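Local atomic coordinates of NAD-dependent aldehyde dehydrogenase (Burkholderia multivorans, PDB entry 5UJU), a protein that probably oxidises aldehydes to the corresponding carboxylic acids with NAD+ as electron acceptor, like other members of the aldehyde dehydrogenase family. Residues Leu345-Met350 and Gly399-Asp404; Asp404-Arg409 and Glu455-Ile460; Ser82-Ala87 and Gly146-Met151; Asp422-Gln427 and Val436-Val441. All coordinates share one frame; numbering follows the deposited sequence.

Contact 1 (Leu345-Met350 and Gly399-Asp404). With NA (sodium ion), chain C.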
loop_
_atom_site.group_PDB
_atom_site.type_symbol
_atom_site.label_atom_id
_atom_site.label_comp_id
_atom_site.label_asym_id
_atom_site.label_seq_id
_atom_site.Cartn_x
_atom_site.Cartn_y
_atom_site.Cartn_z
ATOM N N LEU A 345 28.070 -20.017 2.725
ATOM C CA LEU A 345 28.044 -18.831 1.877
ATOM C C LEU A 345 28.083 -17.555 2.709
ATOM O O LEU A 345 27.157 -17.273 3.474
ATOM C CB LEU A 345 26.774 -18.860 1.032
ATOM C CG LEU A 345 26.825 -19.297 -0.423
ATOM C CD1 LEU A 345 25.429 -19.146 -0.988
ATOM C CD2 LEU A 345 27.812 -18.455 -1.209
ATOM N N TYR A 346 29.158 -16.788 2.568
ATOM C CA TYR A 346 29.294 -15.520 3.286
ATOM C C TYR A 346 29.131 -15.725 4.799
ATOM O O TYR A 346 28.645 -14.849 5.517
ATOM C CB TYR A 346 28.299 -14.485 2.722
ATOM C CG TYR A 346 28.418 -13.054 3.248
ATOM C CD1 TYR A 346 29.634 -12.531 3.683
ATOM C CD2 TYR A 346 27.294 -12.240 3.313
ATOM C CE1 TYR A 346 29.717 -11.215 4.171
ATOM C CE2 TYR A 346 27.365 -10.957 3.791
ATOM C CZ TYR A 346 28.569 -10.448 4.218
ATOM O OH TYR A 346 28.594 -9.161 4.688
ATOM N N SER A 347 29.531 -16.903 5.295
ATOM C CA SER A 347 29.537 -17.192 6.733
ATOM C C SER A 347 28.163 -16.977 7.359
ATOM O O SER A 347 28.041 -16.469 8.477
ATOM C CB SER A 347 30.598 -16.376 7.477
ATOM O OG SER A 347 31.906 -16.648 6.998
ATOM N N GLY A 348 27.123 -17.401 6.643
ATOM C CA GLY A 348 25.761 -17.323 7.149
ATOM C C GLY A 348 25.237 -15.925 7.367
ATOM O O GLY A 348 24.218 -15.755 8.046
ATOM N N GLN A 349 25.894 -14.910 6.791
ATOM C CA GLN A 349 25.510 -13.518 6.960
ATOM C C GLN A 349 24.535 -13.042 5.882
ATOM O O GLN A 349 24.414 -11.831 5.648
ATOM C CB GLN A 349 26.761 -12.625 6.993
ATOM C CG GLN A 349 27.692 -12.923 8.186
ATOM C CD GLN A 349 29.062 -12.258 8.082
ATOM O OE1 GLN A 349 29.416 -11.424 8.916
ATOM N NE2 GLN A 349 29.852 -12.649 7.072
ATOM N N MET A 350 23.827 -13.959 5.241
ATOM C CA MET A 350 22.775 -13.607 4.305
ATOM C C MET A 350 21.440 -13.679 5.028
ATOM O O MET A 350 21.232 -14.554 5.875
ATOM C CB MET A 350 22.780 -14.542 3.100
ATOM C CG MET A 350 24.124 -14.622 2.467
ATOM S SD MET A 350 24.124 -15.734 1.072
ATOM C CE MET A 350 23.177 -14.765 -0.116
ATOM N N GLY A 399 34.018 -15.769 2.764
ATOM C CA GLY A 399 34.205 -14.337 2.931
ATOM C C GLY A 399 34.696 -14.024 4.331
ATOM O O GLY A 399 35.299 -14.863 5.014
ATOM N N ALA A 400 34.388 -12.818 4.793
ATOM C CA ALA A 400 34.874 -12.344 6.076
ATOM C C ALA A 400 33.701 -11.991 6.975
ATOM O O ALA A 400 32.601 -11.689 6.509
ATOM C CB ALA A 400 35.801 -11.123 5.911
ATOM N N ILE A 401 33.954 -12.027 8.275
ATOM C CA ILE A 401 32.944 -11.703 9.279
ATOM C C ILE A 401 32.817 -10.184 9.394
ATOM O O ILE A 401 33.820 -9.476 9.540
ATOM C CB ILE A 401 33.321 -12.339 10.626
ATOM C CG1 ILE A 401 33.402 -13.869 10.507
ATOM C CG2 ILE A 401 32.365 -11.926 11.695
ATOM C CD1 ILE A 401 32.072 -14.529 10.240
ATOM N N GLN A 402 31.578 -9.678 9.359
ATOM C CA GLN A 402 31.391 -8.243 9.133
ATOM C C GLN A 402 31.880 -7.399 10.313
ATOM O O GLN A 402 32.404 -6.297 10.116
ATOM C CB GLN A 402 29.918 -7.943 8.831
ATOM C CG GLN A 402 29.677 -6.622 8.061
ATOM C CD GLN A 402 29.663 -5.382 8.949
ATOM O OE1 GLN A 402 29.261 -5.437 10.110
ATOM N NE2 GLN A 402 30.112 -4.254 8.398
ATOM N N ASN A 403 31.710 -7.884 11.541
ATOM C CA ASN A 403 32.043 -7.086 12.716
ATOM C C ASN A 403 32.335 -8.015 13.885
ATOM O O ASN A 403 32.030 -9.212 13.849
ATOM C CB ASN A 403 30.919 -6.105 13.056
ATOM C CG ASN A 403 29.606 -6.800 13.274
ATOM O OD1 ASN A 403 29.366 -7.405 14.325
ATOM N ND2 ASN A 403 28.742 -6.738 12.265
ATOM N N ASP A 404 32.941 -7.446 14.930
ATOM C CA ASP A 404 33.332 -8.253 16.078
ATOM C C ASP A 404 32.142 -8.724 16.907
ATOM O O ASP A 404 32.313 -9.630 17.733
ATOM C CB ASP A 404 34.283 -7.457 16.969
ATOM C CG ASP A 404 35.555 -7.063 16.257
ATOM O OD1 ASP A 404 36.177 -7.947 15.622
ATOM O OD2 ASP A 404 35.933 -5.871 16.333
HETATM NA NA NA C . 22.893 -17.428 9.741
HETATM O O HOH W 1 34.571 -15.804 7.669
HETATM O O HOH W 2 22.884 -14.904 10.300
HETATM O O HOH W 3 21.994 -18.079 11.984
HETATM O O HOH W 4 20.457 -17.631 8.847
HETATM O O HOH W 5 23.298 -20.125 9.480
#

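Contact 2 (Asp404-Arg409 and Glu455-Ile460). With NA (sodium ion), chain C.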
loop_
_atom_site.group_PDB
_atom_site.type_symbol
_atom_site.label_atom_id
_atom_site.label_comp_id
_atom_site.label_asym_id
_atom_site.label_seq_id
_atom_site.Cartn_x
_atom_site.Cartn_y
_atom_site.Cartn_z
ATOM N N ASP A 404 32.941 -7.446 14.930
ATOM C CA ASP A 404 33.332 -8.253 16.078
ATOM C C ASP A 404 32.142 -8.724 16.907
ATOM O O ASP A 404 32.313 -9.630 17.733
ATOM C CB ASP A 404 34.283 -7.457 16.969
ATOM C CG ASP A 404 35.555 -7.063 16.257
ATOM O OD1 ASP A 404 36.177 -7.947 15.622
ATOM O OD2 ASP A 404 35.933 -5.871 16.333
ATOM N N GLY A 405 30.941 -8.184 16.671
ATOM C CA GLY A 405 29.776 -8.664 17.397
ATOM C C GLY A 405 29.336 -10.043 16.943
ATOM O O GLY A 405 28.772 -10.811 17.731
ATOM N N VAL A 406 29.619 -10.393 15.684
ATOM C CA VAL A 406 29.312 -11.737 15.207
ATOM C C VAL A 406 30.231 -12.748 15.890
ATOM O O VAL A 406 29.804 -13.840 16.280
ATOM C CB VAL A 406 29.431 -11.803 13.673
ATOM C CG1 VAL A 406 29.276 -13.243 13.180
ATOM C CG2 VAL A 406 28.427 -10.872 13.010
ATOM N N THR A 407 31.509 -12.393 16.040
ATOM C CA THR A 407 32.454 -13.248 16.749
ATOM C C THR A 407 31.990 -13.524 18.176
ATOM O O THR A 407 32.125 -14.648 18.676
ATOM C CB THR A 407 33.835 -12.595 16.747
ATOM O OG1 THR A 407 34.319 -12.530 15.400
ATOM C CG2 THR A 407 34.804 -13.409 17.583
ATOM N N ALA A 408 31.457 -12.504 18.858
ATOM C CA ALA A 408 30.971 -12.707 20.222
ATOM C C ALA A 408 29.781 -13.657 20.254
ATOM O O ALA A 408 29.668 -14.496 21.158
ATOM C CB ALA A 408 30.591 -11.367 20.853
ATOM N N ARG A 409 28.889 -13.552 19.266
ATOM C CA ARG A 409 27.701 -14.392 19.253
ATOM C C ARG A 409 28.041 -15.846 18.942
ATOM O O ARG A 409 27.365 -16.753 19.440
ATOM C CB ARG A 409 26.691 -13.842 18.252
ATOM C CG ARG A 409 25.357 -14.576 18.243
ATOM C CD ARG A 409 24.363 -13.929 17.280
ATOM N NE ARG A 409 24.118 -12.518 17.577
ATOM C CZ ARG A 409 24.661 -11.499 16.913
ATOM N NH1 ARG A 409 25.482 -11.722 15.886
ATOM N NH2 ARG A 409 24.373 -10.254 17.272
ATOM N N GLU A 455 17.142 -15.147 16.784
ATOM C CA GLU A 455 17.993 -14.972 15.625
ATOM C C GLU A 455 19.443 -14.941 16.095
ATOM O O GLU A 455 19.777 -14.291 17.089
ATOM C CB GLU A 455 17.587 -13.710 14.861
ATOM C CG GLU A 455 18.225 -13.559 13.491
ATOM C CD GLU A 455 19.005 -12.265 13.342
ATOM O OE1 GLU A 455 18.785 -11.336 14.149
ATOM O OE2 GLU A 455 19.830 -12.179 12.409
ATOM N N TRP A 456 20.278 -15.733 15.446
ATOM C CA TRP A 456 21.702 -15.798 15.756
ATOM C C TRP A 456 22.421 -15.341 14.497
ATOM O O TRP A 456 22.700 -16.149 13.603
ATOM C CB TRP A 456 22.109 -17.214 16.142
ATOM C CG TRP A 456 21.450 -17.700 17.385
ATOM C CD1 TRP A 456 20.190 -18.217 17.498
ATOM C CD2 TRP A 456 22.010 -17.713 18.700
ATOM N NE1 TRP A 456 19.935 -18.565 18.804
ATOM C CE2 TRP A 456 21.034 -18.260 19.564
ATOM C CE3 TRP A 456 23.240 -17.322 19.232
ATOM C CZ2 TRP A 456 21.255 -18.423 20.932
ATOM C CZ3 TRP A 456 23.460 -17.482 20.589
ATOM C CH2 TRP A 456 22.471 -18.024 21.425
ATOM N N PHE A 457 22.769 -14.068 14.433
ATOM C CA PHE A 457 23.335 -13.551 13.198
ATOM C C PHE A 457 24.779 -14.005 13.071
ATOM O O PHE A 457 25.582 -13.832 13.994
ATOM C CB PHE A 457 23.239 -12.030 13.127
ATOM C CG PHE A 457 23.846 -11.464 11.882
ATOM C CD1 PHE A 457 23.198 -11.607 10.659
ATOM C CD2 PHE A 457 25.064 -10.805 11.923
ATOM C CE1 PHE A 457 23.757 -11.083 9.489
ATOM C CE2 PHE A 457 25.630 -10.284 10.760
ATOM C CZ PHE A 457 24.972 -10.430 9.544
ATOM N N GLY A 458 25.101 -14.605 11.936
ATOM C CA GLY A 458 26.416 -15.147 11.726
ATOM C C GLY A 458 26.336 -16.607 11.347
ATOM O O GLY A 458 25.253 -17.153 11.114
ATOM N N PRO A 459 27.486 -17.265 11.264
ATOM C CA PRO A 459 27.536 -18.655 10.761
ATOM C C PRO A 459 27.203 -19.665 11.852
ATOM O O PRO A 459 28.043 -20.444 12.294
ATOM C CB PRO A 459 28.986 -18.772 10.278
ATOM C CG PRO A 459 29.745 -17.893 11.238
ATOM C CD PRO A 459 28.825 -16.733 11.566
ATOM N N ILE A 460 25.948 -19.656 12.291
ATOM C CA ILE A 460 25.490 -20.451 13.429
ATOM C C ILE A 460 24.263 -21.240 12.999
ATOM O O ILE A 460 23.345 -20.672 12.399
ATOM C CB ILE A 460 25.148 -19.544 14.626
ATOM C CG1 ILE A 460 26.385 -18.731 15.039
ATOM C CG2 ILE A 460 24.508 -20.353 15.774
ATOM C CD1 ILE A 460 26.067 -17.469 15.864
HETATM NA NA NA C . 22.893 -17.428 9.741
HETATM O O HOH W 3 21.994 -18.079 11.984
HETATM O O HOH W 2 22.884 -14.904 10.300
HETATM O O HOH W 5 23.298 -20.125 9.480
HETATM O O HOH W 4 20.457 -17.631 8.847
#

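Contact 3 (Ser82-Ala87 and Gly146-Met151)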
loop_
_atom_site.group_PDB
_atom_site.type_symbol
_atom_site.label_atom_id
_atom_site.label_comp_id
_atom_site.label_asym_id
_atom_site.label_seq_id
_atom_site.Cartn_x
_atom_site.Cartn_y
_atom_site.Cartn_z
ATOM N N SER A 82 37.449 -2.230 7.077
ATOM C CA SER A 82 37.346 -3.375 6.182
ATOM C C SER A 82 37.400 -4.680 6.975
ATOM O O SER A 82 38.340 -4.888 7.748
ATOM C CB SER A 82 38.486 -3.357 5.182
ATOM O OG SER A 82 38.545 -4.585 4.483
ATOM N N PRO A 83 36.433 -5.588 6.800
ATOM C CA PRO A 83 36.564 -6.908 7.444
ATOM C C PRO A 83 37.799 -7.666 6.996
ATOM O O PRO A 83 38.208 -8.613 7.679
ATOM C CB PRO A 83 35.268 -7.630 7.039
ATOM C CG PRO A 83 34.276 -6.511 6.836
ATOM C CD PRO A 83 35.102 -5.409 6.190
ATOM N N TYR A 84 38.424 -7.262 5.891
ATOM C CA TYR A 84 39.655 -7.883 5.434
ATOM C C TYR A 84 40.904 -7.236 6.020
ATOM O O TYR A 84 42.018 -7.696 5.738
ATOM C CB TYR A 84 39.696 -7.883 3.904
ATOM C CG TYR A 84 38.695 -8.863 3.326
ATOM C CD1 TYR A 84 38.981 -10.223 3.295
ATOM C CD2 TYR A 84 37.447 -8.444 2.864
ATOM C CE1 TYR A 84 38.074 -11.136 2.787
ATOM C CE2 TYR A 84 36.521 -9.367 2.341
ATOM C CZ TYR A 84 36.849 -10.713 2.321
ATOM O OH TYR A 84 35.970 -11.654 1.822
ATOM N N GLY A 85 40.749 -6.217 6.859
ATOM C CA GLY A 85 41.885 -5.639 7.544
ATOM C C GLY A 85 42.635 -4.586 6.761
ATOM O O GLY A 85 43.665 -4.101 7.241
ATOM N N VAL A 86 42.154 -4.216 5.576
ATOM C CA VAL A 86 42.760 -3.155 4.779
ATOM C C VAL A 86 42.378 -1.806 5.377
ATOM O O VAL A 86 41.220 -1.588 5.761
ATOM C CB VAL A 86 42.302 -3.274 3.314
ATOM C CG1 VAL A 86 42.716 -2.044 2.506
ATOM C CG2 VAL A 86 42.866 -4.534 2.691
ATOM N N ALA A 87 43.354 -0.902 5.485
ATOM C CA ALA A 87 43.075 0.452 5.944
ATOM C C ALA A 87 42.225 1.187 4.910
ATOM O O ALA A 87 42.578 1.242 3.731
ATOM C CB ALA A 87 44.383 1.200 6.198
ATOM N N GLY A 146 32.510 -7.418 3.909
ATOM C CA GLY A 146 33.256 -8.649 4.065
ATOM C C GLY A 146 32.919 -9.729 3.063
ATOM O O GLY A 146 33.471 -10.840 3.160
ATOM N N GLN A 147 32.024 -9.455 2.113
ATOM C CA GLN A 147 31.723 -10.434 1.079
ATOM C C GLN A 147 32.959 -10.714 0.234
ATOM O O GLN A 147 33.716 -9.801 -0.112
ATOM C CB GLN A 147 30.574 -9.942 0.190
ATOM C CG GLN A 147 29.215 -10.119 0.836
ATOM C CD GLN A 147 28.088 -9.425 0.102
ATOM O OE1 GLN A 147 28.234 -8.992 -1.039
ATOM N NE2 GLN A 147 26.939 -9.342 0.749
ATOM N N ALA A 148 33.172 -11.992 -0.076
ATOM C CA ALA A 148 34.209 -12.371 -1.025
ATOM C C ALA A 148 33.927 -11.729 -2.380
ATOM O O ALA A 148 32.788 -11.389 -2.710
ATOM C CB ALA A 148 34.290 -13.897 -1.170
ATOM N N PHE A 149 34.983 -11.560 -3.174
ATOM C CA PHE A 149 34.877 -10.672 -4.332
ATOM C C PHE A 149 33.745 -11.086 -5.272
ATOM O O PHE A 149 32.970 -10.239 -5.735
ATOM C CB PHE A 149 36.191 -10.598 -5.101
ATOM C CG PHE A 149 36.102 -9.685 -6.306
ATOM C CD1 PHE A 149 35.997 -10.203 -7.589
ATOM C CD2 PHE A 149 36.069 -8.313 -6.137
ATOM C CE1 PHE A 149 35.895 -9.360 -8.688
ATOM C CE2 PHE A 149 35.956 -7.463 -7.233
ATOM C CZ PHE A 149 35.875 -7.993 -8.510
ATOM N N MET A 150 33.650 -12.376 -5.595
ATOM C CA MET A 150 32.646 -12.798 -6.569
ATOM C C MET A 150 31.236 -12.460 -6.098
ATOM O O MET A 150 30.421 -11.950 -6.880
ATOM C CB MET A 150 32.772 -14.290 -6.861
ATOM C CG MET A 150 31.833 -14.793 -7.952
ATOM S SD MET A 150 32.140 -14.078 -9.591
ATOM C CE MET A 150 33.855 -14.528 -9.870
ATOM N N MET A 151 30.924 -12.719 -4.822
ATOM C CA MET A 151 29.613 -12.332 -4.307
ATOM C C MET A 151 29.480 -10.815 -4.207
ATOM O O MET A 151 28.405 -10.256 -4.459
ATOM C CB MET A 151 29.366 -12.967 -2.940
ATOM C CG MET A 151 28.065 -12.476 -2.305
ATOM S SD MET A 151 27.700 -13.233 -0.701
ATOM C CE MET A 151 27.339 -14.901 -1.228
#

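Contact 4 (Asp422-Gln427 and Val436-Val441)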
loop_
_atom_site.group_PDB
_atom_site.type_symbol
_atom_site.label_atom_id
_atom_site.label_comp_id
_atom_site.label_asym_id
_atom_site.label_seq_id
_atom_site.Cartn_x
_atom_site.Cartn_y
_atom_site.Cartn_z
ATOM N N ASP A 422 32.852 -27.326 15.433
ATOM C CA ASP A 422 33.250 -26.091 16.081
ATOM C C ASP A 422 33.702 -25.090 15.032
ATOM O O ASP A 422 34.238 -25.458 13.986
ATOM C CB ASP A 422 34.355 -26.328 17.113
ATOM C CG ASP A 422 34.514 -25.150 18.070
ATOM O OD1 ASP A 422 33.628 -24.269 18.068
ATOM O OD2 ASP A 422 35.493 -25.110 18.845
ATOM N N SER A 423 33.462 -23.816 15.330
ATOM C CA SER A 423 33.926 -22.703 14.519
ATOM C C SER A 423 35.403 -22.443 14.785
ATOM O O SER A 423 35.821 -22.349 15.942
ATOM C CB SER A 423 33.102 -21.460 14.847
ATOM O OG SER A 423 33.656 -20.315 14.240
ATOM N N GLN A 424 36.186 -22.281 13.717
ATOM C CA GLN A 424 37.617 -22.027 13.820
ATOM C C GLN A 424 37.963 -20.670 13.219
ATOM O O GLN A 424 37.216 -20.127 12.407
ATOM C CB GLN A 424 38.434 -23.106 13.090
ATOM C CG GLN A 424 38.032 -24.542 13.393
ATOM C CD GLN A 424 38.246 -24.915 14.836
ATOM O OE1 GLN A 424 38.826 -24.152 15.612
ATOM N NE2 GLN A 424 37.781 -26.107 15.212
ATOM N N THR A 425 39.088 -20.107 13.667
ATOM C CA THR A 425 39.656 -18.908 13.054
ATOM C C THR A 425 40.604 -19.317 11.931
ATOM O O THR A 425 41.489 -20.161 12.128
ATOM C CB THR A 425 40.398 -18.068 14.096
ATOM O OG1 THR A 425 39.487 -17.686 15.129
ATOM C CG2 THR A 425 40.995 -16.813 13.464
ATOM N N LEU A 426 40.448 -18.694 10.768
ATOM C CA LEU A 426 41.322 -18.968 9.640
ATOM C C LEU A 426 42.243 -17.772 9.399
ATOM O O LEU A 426 41.867 -16.620 9.630
ATOM C CB LEU A 426 40.507 -19.257 8.369
ATOM C CG LEU A 426 39.458 -20.379 8.338
ATOM C CD1 LEU A 426 38.980 -20.607 6.922
ATOM C CD2 LEU A 426 40.019 -21.682 8.944
ATOM N N GLN A 427 43.458 -18.058 8.934
ATOM C CA GLN A 427 44.386 -17.028 8.479
ATOM C C GLN A 427 44.183 -16.899 6.980
ATOM O O GLN A 427 44.432 -17.848 6.230
ATOM C CB GLN A 427 45.839 -17.366 8.822
ATOM C CG GLN A 427 46.843 -16.294 8.366
ATOM C CD GLN A 427 46.701 -14.980 9.103
ATOM O OE1 GLN A 427 46.005 -14.896 10.108
ATOM N NE2 GLN A 427 47.343 -13.930 8.584
ATOM N N VAL A 436 38.107 -13.938 9.730
ATOM C CA VAL A 436 37.514 -15.084 9.047
ATOM C C VAL A 436 37.213 -16.149 10.096
ATOM O O VAL A 436 38.104 -16.518 10.871
ATOM C CB VAL A 436 38.447 -15.650 7.957
ATOM C CG1 VAL A 436 37.771 -16.803 7.183
ATOM C CG2 VAL A 436 38.924 -14.573 6.999
ATOM N N ARG A 437 35.978 -16.668 10.089
ATOM C CA ARG A 437 35.528 -17.695 11.023
ATOM C C ARG A 437 34.673 -18.726 10.296
ATOM O O ARG A 437 33.803 -18.360 9.501
ATOM C CB ARG A 437 34.675 -17.095 12.154
ATOM C CG ARG A 437 35.308 -16.002 12.961
ATOM C CD ARG A 437 36.449 -16.541 13.784
ATOM N NE ARG A 437 36.847 -15.622 14.852
ATOM C CZ ARG A 437 37.802 -14.710 14.730
ATOM N NH1 ARG A 437 38.452 -14.586 13.579
ATOM N NH2 ARG A 437 38.106 -13.923 15.756
ATOM N N THR A 438 34.893 -20.010 10.600
ATOM C CA THR A 438 34.140 -21.097 9.971
ATOM C C THR A 438 32.817 -21.317 10.702
ATOM O O THR A 438 32.648 -20.858 11.833
ATOM C CB THR A 438 34.968 -22.389 9.962
ATOM O OG1 THR A 438 35.274 -22.803 11.303
ATOM C CG2 THR A 438 36.261 -22.170 9.193
ATOM N N PRO A 439 31.858 -22.015 10.084
ATOM C CA PRO A 439 30.541 -22.149 10.717
ATOM C C PRO A 439 30.554 -23.005 11.978
ATOM O O PRO A 439 31.313 -23.973 12.117
ATOM C CB PRO A 439 29.686 -22.805 9.626
ATOM C CG PRO A 439 30.376 -22.458 8.338
ATOM C CD PRO A 439 31.831 -22.474 8.678
ATOM N N LEU A 440 29.680 -22.622 12.905
ATOM C CA LEU A 440 29.384 -23.387 14.105
ATOM C C LEU A 440 28.085 -24.151 13.887
ATOM O O LEU A 440 27.059 -23.551 13.542
ATOM C CB LEU A 440 29.252 -22.463 15.317
ATOM C CG LEU A 440 28.775 -23.111 16.625
ATOM C CD1 LEU A 440 29.833 -24.067 17.191
ATOM C CD2 LEU A 440 28.442 -22.034 17.614
ATOM N N VAL A 441 28.124 -25.470 14.081
ATOM C CA VAL A 441 26.950 -26.314 13.913
ATOM C C VAL A 441 26.684 -27.031 15.224
ATOM O O VAL A 441 27.575 -27.699 15.764
ATOM C CB VAL A 441 27.106 -27.325 12.763
ATOM C CG1 VAL A 441 25.812 -28.119 12.616
ATOM C CG2 VAL A 441 27.422 -26.605 11.439
HETATM O O HOH W 6 33.605 -24.982 11.389
HETATM O O HOH W 7 40.779 -14.392 10.838
#

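Contact 1 (Leu345-Met350 and Gly399-Asp404)
The carboxamide of Q349 reaches across to A400 and Q402, while the aliphatic root of the same side chain covers Y346. On one face of the tyrosine ring Q349 CB sits 3.6 Å above the plane, shifted toward the rim, and the A400 carbonyl approaches obliquely at CE1. The amide of Q349 is used at its edge: NE2 donates to A400 O at 3.0 Å and to Y346 O at 3.0 Å, both acceptors lying close to the amide plane, and OE1 accepts from Q402 N at 2.8 Å on an in-plane lone pair. CG stands beside the backbone N (chi1 -63°) and the chain then runs extended, carrying the amide to the neighbouring loop. Y346 O also accepts from Q349 N, the two donors arriving from opposite faces of its plane. Nearby, S347 CB packs on I401 CD1 at 3.6 Å, and a water joins S347 OG to G399 O; S347 OG is bonded to I398 as well, and Y346 OH to T145.

Y346, S347 and G348 all have left-handed helical backbone angles, and this tight turn aims G348 O at the sodium ion, 2.7 Å away. Glycine suits a place with positive phi and the ion close beside it. The sequence here matches the Gly-Gln-x-Cys motif that carries the nucleophilic cysteine in aldehyde dehydrogenases. A glutamine, donor and acceptor at once, suits this buried site: three bonds fix the amide's rotation, and two of them tie the probable catalytic loop to 399-404.

Contact 2 (Asp404-Arg409 and Glu455-Ile460)
R409 lies along the backbone of W456 and F457, its long chain almost wholly engaged with the 455-460 loop. From CB, which is directed at that loop, the chain runs straight through CG (chi1 -175°), and CG rests 3.6 Å from W456 CE3, with I460 CD1 coming in on the same methylene at about a right angle to the chain. CD passes 3.3 Å from F457 N. A bend at chi3 (-57°) then turns the guanidinium toward F457, where NH1 donates to F457 O at 2.8 Å. The bond is bent, 139° at the hydrogen, with the donor tilted from the carbonyl plane. F457 CB covers one face of the guanidinium, and NH1 lies at the edge of the phenyl ring. Arginine suits this partly exposed place because its methylenes pack on W456 and I460 while its tip serves a backbone carbonyl.

The loop carries the Glu-x-Phe-Gly-Pro motif of aldehyde dehydrogenases, whose glutamate holds the nicotinamide ribose in NAD-bound relatives; helix 404-414 packs against this loop. One turn before R409, V406 splits its branches: CG2 meets F457 CD2 at 3.5 Å, and CG1 sits on G458 CA at 3.7 Å and on P459 CD. Glycine fits between this valine and the ion, with positive phi and its CA against the methyl. G458 O binds sodium at 2.7 Å and also accepts from I460 N in the inverse gamma turn centred on P459, while G458 N donates to a sodium-bound water.

Contact 3 (Ser82-Ala87 and Gly146-Met151)
P83 and Y84 both direct their side chains at G146 and divide its short backbone between them. The pyrrolidine ring of P83 takes the amide end: CG lies 3.5 Å from G146 N, and CB is 3.7 Å from G146 CA. The phenol of Y84 takes the carbonyl end, with CE2 3.5 Å from G146 O and OH 2.9 Å from the same oxygen. Farther along the chain, Q147 O lies at the ring edge near its plane, and A148 CB reaches to within 4.1 Å of OH. With CG of Y84 opposite its own carbonyl carbon (chi1 -71°), the ring leaves the turn and runs toward G146.

That turn is type I, from S82 to G85, closed by G85 N to S82 O at 2.9 Å. S82 adds an ST turn, its OG accepting from Y84 N at 3.0 Å; the same hydroxyl is bonded to H143 on helix 134-145. Proline suits the second position of such a turn, where phi near -60° is its natural value, and G85 takes the positive phi that follows. G146 likewise has positive phi as the chain leaves helix 134-145, and its bare CA lets the proline ring lie directly against it. Two residues later A148 occupies the N-cap of helix 149-156, so the tyrosine lies beside the link between helices 134-145 and 149-156. Beyond this pair of segments, Y84 also packs on M142 and meets the ring of F431.

Contact 4 (Asp422-Gln427 and Val436-Val441)
Two arms of an antiparallel beta hairpin meet here, continuing outward from the pair of strands 418-421 and 440-445 at one edge of a seven-stranded sheet. T425 and R437 form its single bridge, a non-hydrogen-bonded pair, with L426 N to V436 O at 3.2 Å on one flank and T438 N to Q424 O at 2.9 Å on the other. At Q424 the ladder is altered: its N donates to T438 OG1 at 2.6 Å in place of the carbonyl, while T438 O accepts S423 OG at 2.7 Å. The threonine hydroxyl can do this because OG1 stands between the backbone N and the carbonyl carbon (chi1 61°), beside the opposite arm; it then donates to a water that in turn gives its protons to D422 O and P439 O. A threonine suits this buried place, where its hydroxyl both accepts and donates and its methyl finds an apolar partner in L426.

The methyl CG2 of T438 packs 3.8 Å from L426 CG, and L426 CB lies 3.9 Å from V436 CG1, an apolar patch covered by I398 of helix 391-398. T425 and R437 lie side by side, with T425 OG1 over one face of the guanidinium. D422 is held by a salt bridge to R414. The arrangement is that of an antiparallel hairpin with side-chain hydroxyls worked into its ladder, at the rim of an alpha/beta sheet.

In the fold
Contact 3 comes first along the chain, then contact 1; contact 4 falls between the two segments of contact 2. Contact 1 is the hub: its centre lies about 9 Å from that of contact 2, 10 Å from contact 3 and 11 Å from contact 4, whereas the centres of contacts 3 and 4 are about 16 Å apart and do not touch. Contacts 1 and 2 share D404 and each gives a carbonyl to sodium. A probable hydrogen bond, A400 N to G146 O, joins contacts 1 and 3; another, L440 N to P459 O, joins contacts 2 and 4. This links helices 134-145 and 149-156 to the seven-stranded sheet beside the probable catalytic loop.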